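Local coordinates for protein Esterase/lipase (Lactobacillus rhamnosus, PDB 4N5H) that probably hydrolyses carboxylic esters and may transfer their acyl groups, as an esterase of the alpha/beta-hydrolase fold, at residues 36-41 against 55-60; 67-72 against 95-100. The protein carries 1 engineered substitution. All coordinates share one frame; numbering follows the deposited sequence.

Contact 1: residues 36-41 against 55-60; sequences HWETEY and LYYPAK
Glu38 and Tyr57 meet at about a right angle on one face of an antiparallel strand pair. Tyr57 OH gives a hydrogen bond of 2.7 Å to Glu38 OE1, and Tyr41 OH, three residues further along the same strand as Glu38, gives the same oxygen a second one, also 2.7 Å. The two phenols come from opposite faces of the carboxylate plane, so a buried acceptor is gripped from above and below. Arg133, whose NH1 is hydrogen-bonded to Tyr41 OH, would probably steady the negative charge. With an alanine in place of Glu38 the two hydroxyls would probably lose the acceptor they share, and Tyr57 OH the carboxylate that holds it across the strands. On the same face Leu55 crosses Tyr41 at about a right angle, its CD1 lying 3.4 Å from Tyr41 CE1, a branched apolar chain suited to lie against an aromatic ring. On the other face Trp37 and Tyr56 lie side by side, with ring planes 37° apart and Trp37 CE3 3.3 Å from Tyr56 CE2. Trp37 reaches this position with CG between its backbone N and carbonyl carbon (chi1 73°), and Thr39 CG2 sits over its indole face. In contrast to the buried, hydrogen-bonded group round Glu38, the other end is partly exposed and held by a CH-pi contact: the methyl of Ala59 lies over one face of the His36 ring, toward its rim, CB 3.8 Å from the centroid. Backbone bonds pair His36 with Tyr57 and Glu38 with Leu55 in both directions. Beyond Glu38, Glu40 and Tyr41 both face Leu53, a G1 beta bulge in this hairpin of the alpha/beta-hydrolase sheet.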
loop_
_atom_site.group_PDB
_atom_site.type_symbol
_atom_site.label_atom_id
_atom_site.label_comp_id
_atom_site.label_asym_id
_atom_site.label_seq_id
_atom_site.Cartn_x
_atom_site.Cartn_y
_atom_site.Cartn_z
ATOM N N HIS A 36 17.267 3.304 -7.003
ATOM C CA HIS A 36 16.383 3.166 -8.172
ATOM C C HIS A 36 16.518 1.722 -8.695
ATOM O O HIS A 36 17.561 1.148 -8.669
ATOM C CB HIS A 36 16.803 4.086 -9.304
ATOM C CG HIS A 36 16.607 5.545 -9.018
ATOM N ND1 HIS A 36 17.192 6.539 -9.767
ATOM C CD2 HIS A 36 15.877 6.153 -8.081
ATOM C CE1 HIS A 36 16.847 7.717 -9.272
ATOM N NE2 HIS A 36 16.046 7.508 -8.249
ATOM N N TRP A 37 15.426 1.208 -9.213
ATOM C CA TRP A 37 15.456 -0.117 -9.836
ATOM C C TRP A 37 14.762 -0.045 -11.237
ATOM O O TRP A 37 13.839 0.768 -11.445
ATOM C CB TRP A 37 14.922 -1.286 -8.988
ATOM C CG TRP A 37 13.417 -1.501 -8.692
ATOM C CD1 TRP A 37 12.410 -0.617 -8.774
ATOM C CD2 TRP A 37 12.824 -2.721 -8.129
ATOM N NE1 TRP A 37 11.259 -1.155 -8.333
ATOM C CE2 TRP A 37 11.464 -2.451 -7.914
ATOM C CE3 TRP A 37 13.324 -3.992 -7.777
ATOM C CZ2 TRP A 37 10.587 -3.412 -7.308
ATOM C CZ3 TRP A 37 12.418 -4.997 -7.306
ATOM C CH2 TRP A 37 11.088 -4.685 -7.061
ATOM N N GLU A 38 15.168 -0.992 -12.100
ATOM C CA GLU A 38 14.624 -1.203 -13.398
ATOM C C GLU A 38 14.249 -2.697 -13.414
ATOM O O GLU A 38 15.095 -3.535 -13.207
ATOM C CB GLU A 38 15.715 -0.932 -14.446
ATOM C CG GLU A 38 16.183 0.519 -14.516
ATOM C CD GLU A 38 17.506 0.724 -15.244
ATOM O OE1 GLU A 38 18.115 -0.259 -15.723
ATOM O OE2 GLU A 38 18.066 1.882 -15.217
ATOM N N THR A 39 12.999 -2.968 -13.696
ATOM C CA THR A 39 12.489 -4.305 -13.438
ATOM C C THR A 39 12.102 -5.074 -14.693
ATOM O O THR A 39 11.751 -4.463 -15.731
ATOM C CB THR A 39 11.281 -4.264 -12.474
ATOM O OG1 THR A 39 10.265 -3.418 -12.989
ATOM C CG2 THR A 39 11.706 -3.782 -11.121
ATOM N N GLU A 40 12.050 -6.405 -14.527
ATOM C CA GLU A 40 11.380 -7.260 -15.510
ATOM C C GLU A 40 11.979 -7.211 -16.918
ATOM O O GLU A 40 11.322 -7.225 -17.954
ATOM C CB GLU A 40 9.848 -6.894 -15.519
ATOM C CG GLU A 40 9.003 -8.044 -16.120
ATOM C CD GLU A 40 7.560 -7.587 -16.358
ATOM O OE1 GLU A 40 7.264 -6.359 -16.547
ATOM O OE2 GLU A 40 6.675 -8.489 -16.517
ATOM N N TYR A 41 13.305 -7.177 -17.003
ATOM C CA TYR A 41 13.900 -7.329 -18.269
ATOM C C TYR A 41 13.944 -8.807 -18.677
ATOM O O TYR A 41 14.490 -9.659 -17.939
ATOM C CB TYR A 41 15.345 -6.892 -18.190
ATOM C CG TYR A 41 15.711 -5.451 -18.073
ATOM C CD1 TYR A 41 16.041 -4.860 -16.824
ATOM C CD2 TYR A 41 15.784 -4.655 -19.186
ATOM C CE1 TYR A 41 16.467 -3.561 -16.734
ATOM C CE2 TYR A 41 16.202 -3.342 -19.086
ATOM C CZ TYR A 41 16.588 -2.842 -17.866
ATOM O OH TYR A 41 17.083 -1.524 -17.846
ATOM N N LEU A 55 17.509 -4.835 -12.234
ATOM C CA LEU A 55 18.726 -4.021 -12.022
ATOM C C LEU A 55 18.456 -2.968 -10.962
ATOM O O LEU A 55 17.422 -2.282 -10.935
ATOM C CB LEU A 55 19.193 -3.337 -13.294
ATOM C CG LEU A 55 19.334 -4.266 -14.534
ATOM C CD1 LEU A 55 19.748 -3.506 -15.751
ATOM C CD2 LEU A 55 20.320 -5.393 -14.254
ATOM N N TYR A 56 19.480 -2.730 -10.124
ATOM C CA TYR A 56 19.341 -1.814 -8.991
ATOM C C TYR A 56 20.587 -0.890 -8.983
ATOM O O TYR A 56 21.727 -1.311 -9.281
ATOM C CB TYR A 56 19.326 -2.539 -7.639
ATOM C CG TYR A 56 18.368 -3.701 -7.536
ATOM C CD1 TYR A 56 18.661 -4.943 -8.051
ATOM C CD2 TYR A 56 17.182 -3.547 -6.812
ATOM C CE1 TYR A 56 17.786 -6.015 -7.923
ATOM C CE2 TYR A 56 16.318 -4.631 -6.634
ATOM C CZ TYR A 56 16.619 -5.866 -7.239
ATOM O OH TYR A 56 15.782 -6.946 -7.030
ATOM N N TYR A 57 20.363 0.358 -8.583
ATOM C CA TYR A 57 21.405 1.368 -8.563
ATOM C C TYR A 57 21.161 2.395 -7.432
ATOM O O TYR A 57 20.079 2.644 -6.999
ATOM C CB TYR A 57 21.249 2.242 -9.846
ATOM C CG TYR A 57 21.141 1.470 -11.162
ATOM C CD1 TYR A 57 19.918 1.098 -11.636
ATOM C CD2 TYR A 57 22.234 1.165 -11.925
ATOM C CE1 TYR A 57 19.758 0.433 -12.800
ATOM C CE2 TYR A 57 22.108 0.509 -13.129
ATOM C CZ TYR A 57 20.821 0.140 -13.579
ATOM O OH TYR A 57 20.692 -0.490 -14.796
ATOM N N PRO A 58 22.266 2.999 -7.013
ATOM C CA PRO A 58 22.036 4.159 -6.083
ATOM C C PRO A 58 21.249 5.221 -6.795
ATOM O O PRO A 58 21.407 5.352 -8.013
ATOM C CB PRO A 58 23.501 4.626 -5.822
ATOM C CG PRO A 58 24.312 4.067 -6.912
ATOM C CD PRO A 58 23.663 2.831 -7.417
ATOM N N ALA A 59 20.380 5.934 -6.091
ATOM C CA ALA A 59 19.669 7.022 -6.736
ATOM C C ALA A 59 20.555 8.129 -7.264
ATOM O O ALA A 59 20.209 8.660 -8.297
ATOM C CB ALA A 59 18.585 7.563 -5.835
ATOM N N LYS A 60 21.630 8.465 -6.620
ATOM C CA LYS A 60 22.556 9.462 -7.172
ATOM C C LYS A 60 23.848 8.764 -7.431
ATOM O O LYS A 60 24.472 8.282 -6.490
ATOM C CB LYS A 60 22.738 10.572 -6.091
#

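Contact 2: residues 67-72 against 95-100; sequences PTVIDI and QGYAVM
Tyr97 lays the CD2 side of its ring against Pro67, CD2 standing 3.9 Å from Pro67 CB, while its CB meets Val69 CG2 at 4.0 Å. The broad phenol suits this place because it can touch Pro67 CB and a valine branch and still carry its hydroxyl to Asp302 and Arg299 on helix 288-311. Just before it, Gly96 leaves helix 86-94 with a positive phi (102°), where a side chain would press on the preceding carbonyl oxygen. The chain then runs into a strand parallel to 67-72, completing a right-handed beta-alpha-beta crossover of the alpha/beta-hydrolase core. Four backbone hydrogen bonds join the strands: Ala98 N to Pro67 O, Val69 N to Ala98 O, Met100 N to Val69 O at 2.8 Å, and Asp71 N to Met100 O, the last nearly straight at 173°. Beta-branched Val69 and Val99 sit on the face covered by helix 86-94, CB of the first 4.1 Å from CG2 of the second. On the reverse face, against helix 112-129, Ile70 CG2 meets Met100 CE at 3.9 Å. The Met100 chain leaves opposite its own N (chi1 179°), then bends at its next two torsions, which brings the methyl to Ile70. Asp71 turns its carboxylate away from strand 98-100, and its OD2 accepts a hydrogen bond from Asn85 ND2.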
loop_
_atom_site.group_PDB
_atom_site.type_symbol
_atom_site.label_atom_id
_atom_site.label_comp_id
_atom_site.label_asym_id
_atom_site.label_seq_id
_atom_site.Cartn_x
_atom_site.Cartn_y
_atom_site.Cartn_z
ATOM N N PRO A 67 31.057 -0.548 -9.783
ATOM C CA PRO A 67 31.348 -1.934 -9.675
ATOM C C PRO A 67 30.045 -2.774 -9.586
ATOM O O PRO A 67 29.050 -2.286 -8.999
ATOM C CB PRO A 67 32.235 -2.055 -8.440
ATOM C CG PRO A 67 32.774 -0.654 -8.251
ATOM C CD PRO A 67 31.667 0.243 -8.698
ATOM N N THR A 68 30.132 -3.976 -10.099
ATOM C CA THR A 68 28.977 -4.837 -10.272
ATOM C C THR A 68 28.801 -5.856 -9.171
ATOM O O THR A 68 29.774 -6.544 -8.778
ATOM C CB THR A 68 29.098 -5.527 -11.612
ATOM O OG1 THR A 68 29.000 -4.561 -12.695
ATOM C CG2 THR A 68 27.975 -6.568 -11.845
ATOM N N VAL A 69 27.553 -6.070 -8.737
ATOM C CA VAL A 69 27.247 -7.209 -7.924
ATOM C C VAL A 69 26.142 -7.982 -8.707
ATOM O O VAL A 69 25.144 -7.352 -9.186
ATOM C CB VAL A 69 26.685 -6.802 -6.574
ATOM C CG1 VAL A 69 26.374 -8.043 -5.767
ATOM C CG2 VAL A 69 27.670 -5.912 -5.791
ATOM N N ILE A 70 26.296 -9.316 -8.765
ATOM C CA ILE A 70 25.314 -10.178 -9.397
ATOM C C ILE A 70 24.867 -11.184 -8.328
ATOM O O ILE A 70 25.690 -11.877 -7.673
ATOM C CB ILE A 70 25.934 -10.949 -10.503
ATOM C CG1 ILE A 70 26.363 -10.004 -11.615
ATOM C CG2 ILE A 70 24.927 -11.966 -11.070
ATOM C CD1 ILE A 70 27.183 -10.594 -12.717
ATOM N N ASP A 71 23.574 -11.146 -8.039
ATOM C CA ASP A 71 22.942 -11.946 -7.002
ATOM C C ASP A 71 22.073 -13.096 -7.536
ATOM O O ASP A 71 21.207 -12.896 -8.403
ATOM C CB ASP A 71 22.021 -11.061 -6.147
ATOM C CG ASP A 71 21.520 -11.797 -4.926
ATOM O OD1 ASP A 71 22.352 -12.338 -4.214
ATOM O OD2 ASP A 71 20.263 -11.840 -4.686
ATOM N N ILE A 72 22.330 -14.273 -6.977
ATOM C CA ILE A 72 21.570 -15.500 -7.291
ATOM C C ILE A 72 20.823 -15.872 -6.019
ATOM O O ILE A 72 21.386 -16.344 -5.026
ATOM C CB ILE A 72 22.446 -16.655 -7.718
ATOM C CG1 ILE A 72 23.340 -16.246 -8.868
ATOM C CG2 ILE A 72 21.570 -17.882 -8.053
ATOM C CD1 ILE A 72 24.399 -17.316 -9.203
ATOM N N GLN A 95 24.972 1.366 -1.512
ATOM C CA GLN A 95 26.392 1.522 -1.161
ATOM C C GLN A 95 27.251 1.932 -2.343
ATOM O O GLN A 95 28.484 2.129 -2.123
ATOM C CB GLN A 95 26.889 0.301 -0.424
ATOM C CG GLN A 95 26.180 -0.021 0.867
ATOM C CD GLN A 95 26.105 1.196 1.756
ATOM O OE1 GLN A 95 27.124 1.617 2.294
ATOM N NE2 GLN A 95 24.925 1.749 1.933
ATOM N N GLY A 96 26.693 2.141 -3.518
ATOM C CA GLY A 96 27.396 2.595 -4.673
ATOM C C GLY A 96 27.742 1.545 -5.726
ATOM O O GLY A 96 28.822 1.583 -6.379
ATOM N N TYR A 97 26.891 0.523 -5.826
ATOM C CA TYR A 97 27.129 -0.620 -6.688
ATOM C C TYR A 97 25.951 -0.766 -7.671
ATOM O O TYR A 97 24.827 -0.434 -7.343
ATOM C CB TYR A 97 27.238 -1.951 -5.903
ATOM C CG TYR A 97 28.469 -1.935 -5.023
ATOM C CD1 TYR A 97 28.379 -1.298 -3.790
ATOM C CD2 TYR A 97 29.721 -2.359 -5.470
ATOM C CE1 TYR A 97 29.517 -1.095 -3.011
ATOM C CE2 TYR A 97 30.879 -2.209 -4.652
ATOM C CZ TYR A 97 30.752 -1.588 -3.437
ATOM O OH TYR A 97 31.874 -1.447 -2.590
ATOM N N ALA A 98 26.252 -1.245 -8.864
ATOM C CA ALA A 98 25.274 -1.602 -9.876
ATOM C C ALA A 98 24.997 -3.088 -9.640
ATOM O O ALA A 98 25.875 -3.940 -9.648
ATOM C CB ALA A 98 25.804 -1.384 -11.262
ATOM N N VAL A 99 23.738 -3.421 -9.386
ATOM C CA VAL A 99 23.384 -4.784 -8.969
ATOM C C VAL A 99 22.380 -5.389 -9.939
ATOM O O VAL A 99 21.349 -4.780 -10.340
ATOM C CB VAL A 99 22.783 -4.764 -7.529
ATOM C CG1 VAL A 99 22.431 -6.114 -7.004
ATOM C CG2 VAL A 99 23.714 -3.979 -6.565
ATOM N N MET A 100 22.614 -6.639 -10.277
ATOM C CA MET A 100 21.694 -7.401 -11.083
ATOM C C MET A 100 21.278 -8.620 -10.299
ATOM O O MET A 100 22.106 -9.309 -9.668
ATOM C CB MET A 100 22.382 -7.797 -12.453
ATOM C CG MET A 100 21.443 -8.626 -13.302
ATOM S SD MET A 100 21.356 -10.416 -13.102
ATOM C CE MET A 100 22.704 -10.888 -14.116
#

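In the fold
From the N terminus the chain passes helix 2-28 before entering strand 35-42, and contact 1 closes the first short loop when strand 52-58 returns beside it. Contact 2 opens only afterwards: strand 66-72 leads through helix 86-94 to strand 98-102, closing a longer loop. The two are therefore in series, neither nested nor crossed. They still meet in space, since strand 52-58 lies next to strand 98-102: Tyr56 N is 2.8 Å from Val99 O, a probable hydrogen bond, and Leu55 packs on Met100. Together they tie the antiparallel edge hairpin, which also touches a second subunit, to the parallel core of the sheet.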